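Local coordinates for 3-hydroxyisobutyryl-CoA hydrolase (Mycobacterium thermoresistibile, PDB 4HDT), which probably hydrolyses 3-hydroxy-2-methylpropanoyl-CoA to 3-hydroxy-2-methylpropanoate and free CoA, and binds zinc ions, at residues L58-G63 and V109-G114; G162-H167 and E225-I230. All blocks are in the same frame, centred on the assembly; numbering follows the deposited sequence.

Contact 1: L58-G63 and V109-G114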
loop_
_atom_site.group_PDB
_atom_site.type_symbol
_atom_site.label_atom_id
_atom_site.label_comp_id
_atom_site.label_asym_id
_atom_site.label_seq_id
_atom_site.Cartn_x
_atom_site.Cartn_y
_atom_site.Cartn_z
ATOM N N LEU A 58 3.469 9.857 15.590
ATOM C CA LEU A 58 2.310 10.263 14.789
ATOM C C LEU A 58 2.790 10.643 13.405
ATOM O O LEU A 58 3.646 11.526 13.257
ATOM C CB LEU A 58 1.636 11.453 15.451
ATOM C CG LEU A 58 0.594 12.239 14.677
ATOM C CD1 LEU A 58 -0.658 11.422 14.639
ATOM C CD2 LEU A 58 0.321 13.598 15.312
ATOM N N LEU A 59 2.242 9.962 12.411
ATOM C CA LEU A 59 2.589 10.184 11.006
ATOM C C LEU A 59 1.448 10.944 10.362
ATOM O O LEU A 59 0.288 10.492 10.397
ATOM C CB LEU A 59 2.793 8.857 10.275
ATOM C CG LEU A 59 3.022 8.973 8.754
ATOM C CD1 LEU A 59 4.363 9.649 8.419
ATOM C CD2 LEU A 59 2.858 7.654 8.016
ATOM N N THR A 60 1.781 12.091 9.767
ATOM C CA THR A 60 0.824 12.857 8.969
ATOM C C THR A 60 1.514 13.327 7.676
ATOM O O THR A 60 2.702 13.127 7.486
ATOM C CB THR A 60 0.270 14.094 9.703
ATOM O OG1 THR A 60 1.316 15.056 9.916
ATOM C CG2 THR A 60 -0.300 13.773 10.995
ATOM N N GLY A 61 0.735 13.887 6.773
ATOM C CA GLY A 61 1.237 14.497 5.535
ATOM C C GLY A 61 0.864 15.956 5.411
ATOM O O GLY A 61 -0.205 16.386 5.871
ATOM N N ALA A 62 1.747 16.746 4.785
ATOM C CA ALA A 62 1.497 18.163 4.642
ATOM C C ALA A 62 0.440 18.362 3.562
ATOM O O ALA A 62 0.235 17.490 2.738
ATOM C CB ALA A 62 2.772 18.868 4.275
ATOM N N GLY A 63 -0.194 19.533 3.577
ATOM C CA GLY A 63 -1.209 19.856 2.583
ATOM C C GLY A 63 -2.560 19.248 2.934
ATOM O O GLY A 63 -2.850 18.892 4.085
ATOM N N VAL A 109 0.583 6.142 15.350
ATOM C CA VAL A 109 -0.685 6.670 14.888
ATOM C C VAL A 109 -0.497 7.176 13.465
ATOM O O VAL A 109 0.397 7.977 13.195
ATOM C CB VAL A 109 -1.142 7.848 15.786
ATOM C CG1 VAL A 109 -2.450 8.421 15.306
ATOM C CG2 VAL A 109 -1.186 7.448 17.266
ATOM N N SER A 110 -1.286 6.681 12.527
ATOM C CA SER A 110 -1.136 7.164 11.141
ATOM C C SER A 110 -2.411 7.844 10.723
ATOM O O SER A 110 -3.524 7.371 11.025
ATOM C CB SER A 110 -0.804 6.069 10.194
ATOM O OG SER A 110 -1.784 5.051 10.254
ATOM N N ILE A 111 -2.252 9.015 10.112
ATOM C CA ILE A 111 -3.395 9.799 9.626
ATOM C C ILE A 111 -3.536 9.624 8.124
ATOM O O ILE A 111 -3.003 10.384 7.320
ATOM C CB ILE A 111 -3.299 11.303 9.986
ATOM C CG1 ILE A 111 -2.960 11.516 11.468
ATOM C CG2 ILE A 111 -4.572 12.038 9.560
ATOM C CD1 ILE A 111 -3.975 10.973 12.417
ATOM N N MET A 112 -4.273 8.572 7.766
ATOM C CA MET A 112 -4.432 8.169 6.368
ATOM C C MET A 112 -5.664 8.892 5.801
ATOM O O MET A 112 -6.666 8.305 5.401
ATOM C CB MET A 112 -4.539 6.630 6.318
ATOM C CG MET A 112 -3.199 5.940 6.601
ATOM S SD MET A 112 -3.217 4.163 6.324
ATOM C CE MET A 112 -4.175 3.708 7.748
ATOM N N ASP A 113 -5.503 10.197 5.713
ATOM C CA ASP A 113 -6.489 11.140 5.201
ATOM C C ASP A 113 -6.287 11.309 3.707
ATOM O O ASP A 113 -5.197 11.140 3.175
ATOM C CB ASP A 113 -6.238 12.449 5.924
ATOM C CG ASP A 113 -7.124 13.559 5.464
ATOM O OD1 ASP A 113 -8.326 13.413 5.352
ATOM O OD2 ASP A 113 -6.559 14.642 5.231
ATOM N N GLY A 114 -7.363 11.561 2.990
ATOM C CA GLY A 114 -7.257 11.833 1.565
ATOM C C GLY A 114 -6.629 10.715 0.745
ATOM O O GLY A 114 -6.816 9.523 1.018
HETATM O O HOH W 1 -2.253 13.132 7.126
#

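Contact 2: G162-H167 and E225-I230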
loop_
_atom_site.group_PDB
_atom_site.type_symbol
_atom_site.label_atom_id
_atom_site.label_comp_id
_atom_site.label_asym_id
_atom_site.label_seq_id
_atom_site.Cartn_x
_atom_site.Cartn_y
_atom_site.Cartn_z
ATOM N N GLY A 162 -13.125 -12.342 2.968
ATOM C CA GLY A 162 -13.584 -12.889 1.698
ATOM C C GLY A 162 -12.521 -12.767 0.630
ATOM O O GLY A 162 -11.346 -13.019 0.883
ATOM N N LYS A 163 -12.941 -12.342 -0.565
ATOM C CA LYS A 163 -12.032 -12.042 -1.668
ATOM C C LYS A 163 -11.910 -10.539 -1.891
ATOM O O LYS A 163 -11.481 -10.124 -2.957
ATOM C CB LYS A 163 -12.509 -12.719 -2.956
ATOM C CG LYS A 163 -12.668 -14.227 -2.845
ATOM C CD LYS A 163 -11.369 -14.899 -2.460
ATOM C CE LYS A 163 -11.530 -16.396 -2.302
ATOM N NZ LYS A 163 -10.329 -16.943 -1.640
ATOM N N LEU A 164 -12.309 -9.728 -0.915
ATOM C CA LEU A 164 -12.190 -8.281 -1.070
ATOM C C LEU A 164 -10.765 -7.831 -1.412
ATOM O O LEU A 164 -10.566 -6.887 -2.194
ATOM C CB LEU A 164 -12.670 -7.562 0.187
ATOM C CG LEU A 164 -14.174 -7.615 0.557
ATOM C CD1 LEU A 164 -14.440 -6.733 1.752
ATOM C CD2 LEU A 164 -15.111 -7.292 -0.560
ATOM N N GLY A 165 -9.786 -8.506 -0.822
ATOM C CA GLY A 165 -8.379 -8.192 -1.122
ATOM C C GLY A 165 -7.999 -8.430 -2.576
ATOM O O GLY A 165 -7.254 -7.618 -3.202
ATOM N N LEU A 166 -8.466 -9.533 -3.166
ATOM C CA LEU A 166 -8.182 -9.780 -4.596
ATOM C C LEU A 166 -8.829 -8.742 -5.470
ATOM O O LEU A 166 -8.262 -8.286 -6.473
ATOM C CB LEU A 166 -8.676 -11.175 -5.053
ATOM C CG LEU A 166 -7.959 -12.320 -4.470
ATOM C CD1 LEU A 166 -8.528 -13.627 -5.045
ATOM C CD2 LEU A 166 -6.495 -12.243 -4.772
ATOM N N HIS A 167 -10.067 -8.384 -5.140
ATOM C CA HIS A 167 -10.732 -7.326 -5.872
ATOM C C HIS A 167 -9.903 -6.028 -5.860
ATOM O O HIS A 167 -9.684 -5.432 -6.910
ATOM C CB HIS A 167 -12.150 -7.141 -5.322
ATOM C CG HIS A 167 -12.859 -5.950 -5.858
ATOM N ND1 HIS A 167 -13.435 -5.922 -7.114
ATOM C CD2 HIS A 167 -13.058 -4.719 -5.327
ATOM C CE1 HIS A 167 -13.986 -4.748 -7.316
ATOM N NE2 HIS A 167 -13.752 -3.988 -6.262
ATOM N N GLU A 225 -20.858 -4.070 1.004
ATOM C CA GLU A 225 -22.103 -4.405 0.305
ATOM C C GLU A 225 -21.890 -5.182 -0.998
ATOM O O GLU A 225 -22.839 -5.831 -1.465
ATOM C CB GLU A 225 -22.883 -3.130 0.018
ATOM C CG GLU A 225 -23.313 -2.431 1.294
ATOM C CD GLU A 225 -24.320 -1.318 1.058
ATOM O OE1 GLU A 225 -24.762 -1.142 -0.095
ATOM O OE2 GLU A 225 -24.672 -0.617 2.037
ATOM N N GLN A 226 -20.710 -5.078 -1.611
ATOM C CA GLN A 226 -20.388 -5.803 -2.850
ATOM C C GLN A 226 -19.834 -7.192 -2.586
ATOM O O GLN A 226 -19.471 -7.871 -3.536
ATOM C CB GLN A 226 -19.356 -5.059 -3.696
ATOM C CG GLN A 226 -19.648 -3.602 -3.964
ATOM C CD GLN A 226 -21.084 -3.329 -4.264
ATOM O OE1 GLN A 226 -21.664 -3.913 -5.194
ATOM N NE2 GLN A 226 -21.690 -2.417 -3.498
ATOM N N ARG A 227 -19.688 -7.590 -1.320
ATOM C CA ARG A 227 -18.982 -8.845 -1.035
ATOM C C ARG A 227 -19.578 -10.101 -1.694
ATOM O O ARG A 227 -18.858 -11.039 -2.017
ATOM C CB ARG A 227 -18.862 -9.112 0.468
ATOM C CG ARG A 227 -17.927 -10.298 0.714
ATOM C CD ARG A 227 -17.523 -10.409 2.136
ATOM N NE ARG A 227 -17.054 -11.747 2.466
ATOM C CZ ARG A 227 -16.769 -12.116 3.700
ATOM N NH1 ARG A 227 -16.926 -11.241 4.693
ATOM N NH2 ARG A 227 -16.365 -13.349 3.937
ATOM N N SER A 228 -20.894 -10.123 -1.862
ATOM C CA SER A 228 -21.551 -11.289 -2.408
ATOM C C SER A 228 -20.982 -11.637 -3.785
ATOM O O SER A 228 -20.564 -12.777 -4.018
ATOM C CB SER A 228 -23.061 -11.044 -2.529
ATOM O OG SER A 228 -23.333 -9.821 -3.229
ATOM N N TRP A 229 -20.948 -10.657 -4.692
ATOM C CA TRP A 229 -20.499 -10.925 -6.077
ATOM C C TRP A 229 -18.971 -10.966 -6.187
ATOM O O TRP A 229 -18.416 -11.664 -7.041
ATOM C CB TRP A 229 -21.102 -9.961 -7.123
ATOM C CG TRP A 229 -20.771 -8.493 -6.990
ATOM C CD1 TRP A 229 -21.563 -7.539 -6.446
ATOM C CD2 TRP A 229 -19.578 -7.824 -7.415
ATOM N NE1 TRP A 229 -20.964 -6.334 -6.482
ATOM C CE2 TRP A 229 -19.742 -6.462 -7.092
ATOM C CE3 TRP A 229 -18.411 -8.218 -8.075
ATOM C CZ2 TRP A 229 -18.771 -5.512 -7.376
ATOM C CZ3 TRP A 229 -17.463 -7.281 -8.348
ATOM C CH2 TRP A 229 -17.642 -5.941 -8.004
ATOM N N ILE A 230 -18.290 -10.233 -5.317
ATOM C CA ILE A 230 -16.834 -10.358 -5.220
ATOM C C ILE A 230 -16.449 -11.788 -4.844
ATOM O O ILE A 230 -15.670 -12.416 -5.533
ATOM C CB ILE A 230 -16.251 -9.305 -4.249
ATOM C CG1 ILE A 230 -16.366 -7.914 -4.864
ATOM C CG2 ILE A 230 -14.779 -9.601 -3.972
ATOM C CD1 ILE A 230 -16.139 -6.749 -3.902
#

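Contact 1: L58-G63 and V109-G114
Val109 meets Leu58 as its parallel bridge partner, the two CA atoms 4.7 Å apart, and both side chains lie on the same face of the sheet. There Leu58 CD1 rests on Val109 CG1 at 3.6 Å, the two side chains crossing obliquely. The carbonyl oxygen of Val109 accepts the amide of Leu59 in a nearly straight bond, N to O 2.8 Å with 174° at the hydrogen, and also lies close to CA of Leu58. Ser110 pairs with Leu59 on the other face; its hydroxyl is used outside the pair, by the carbonyl of Gly124. The Ile111 amide then returns to Leu59 O, N to O 3.0 Å, so that Leu59 is gripped through both its N-H and its C=O, the alternation expected of parallel strands. With CG1 of Ile111 beside its own backbone N (chi1 -49°), that branch runs along Thr60, whose CG2 touches it at 3.5 Å, while CD1 reaches back to Leu58 CD1. Beyond this the strands separate, and a water takes over the ladder: it accepts from Gly61 N at 3.1 Å and donates to Ile111 O at 2.9 Å. Met112 centres an inverse gamma turn, and Asp113 OD1 bonds His192 ND1, a second-shell link to a zinc ligand. The pair forms the middle of the mixed six-stranded sheet of the crotonase-like fold, in its parallel part: strand 19-24 flanks 58-61, strand 129-132 flanks 109-112, and helix 195-205 packs on Leu58 through Thr199 and on Ile111 through Ile195 and Phe198.

Contact 2: G162-H167 and E225-I230
Ile230 supplies most of the apolar contact, pointing at the start of helix 164-171 and dividing its branches among three residues. Its CD1 lies 3.5 Å from Leu164 CD2, the two side chains crossing at about a right angle. The CG2 branch, anti to the backbone N (chi1 -70° for CG1), instead meets the backbone of Lys163, 3.5 Å from its O, and the CB of His167. Lys163 is the N-cap and its O accepts the amide of His167, and the methyl thus lies against the first turn of the helix. Aromatic contacts centre on His167. Ile230 CD1 sits over one face of the imidazole in a CH-pi contact, 4.0 Å from the ring centroid and 17° off the normal. Trp229 forms an offset edge-to-face pair with the same ring, its edge toward the imidazole face: the centroids are 5.7 Å apart and the planes stand at 88°. The indole is tethered within its own segment, NE1 to Gln226 OE1 at 2.8 Å, with the oxygen near the ring plane. Among polar groups, the extended Arg227 brings its guanidinium flat against Gly162, whose N lies over one face, 3.5 Å from NH2. The charge is met by a salt bridge from NE to Asp231, which also accepts the amide of Lys163, and His167 ND1 is hydrogen-bonded to Tyr234 OH. Thus helix 227-233 leans on the N-terminal end of helix 164-171, with helix 177-183 touching Leu164 and helix 252-261 touching His167 and Trp229.

Contact 1 and contact 2 occupy separate parts of one crotonase-like chain: their centres lie 27 Å apart, their nearest atoms about 15 Å, and they do not touch. They follow in series, the 58-63/109-114 pairing being complete before residues 162-167 open the second. Contact 1 belongs to the parallel part of the mixed sheet, close to the zinc ligand His192; contact 2 joins two short helices, away from the zinc sites. No strand or helix is shared. One bonds neighbouring strands through their backbones, the other is made mainly by side chains of one short helix packing on the start of another, so the two represent the sheet core and the helical part of the same fold.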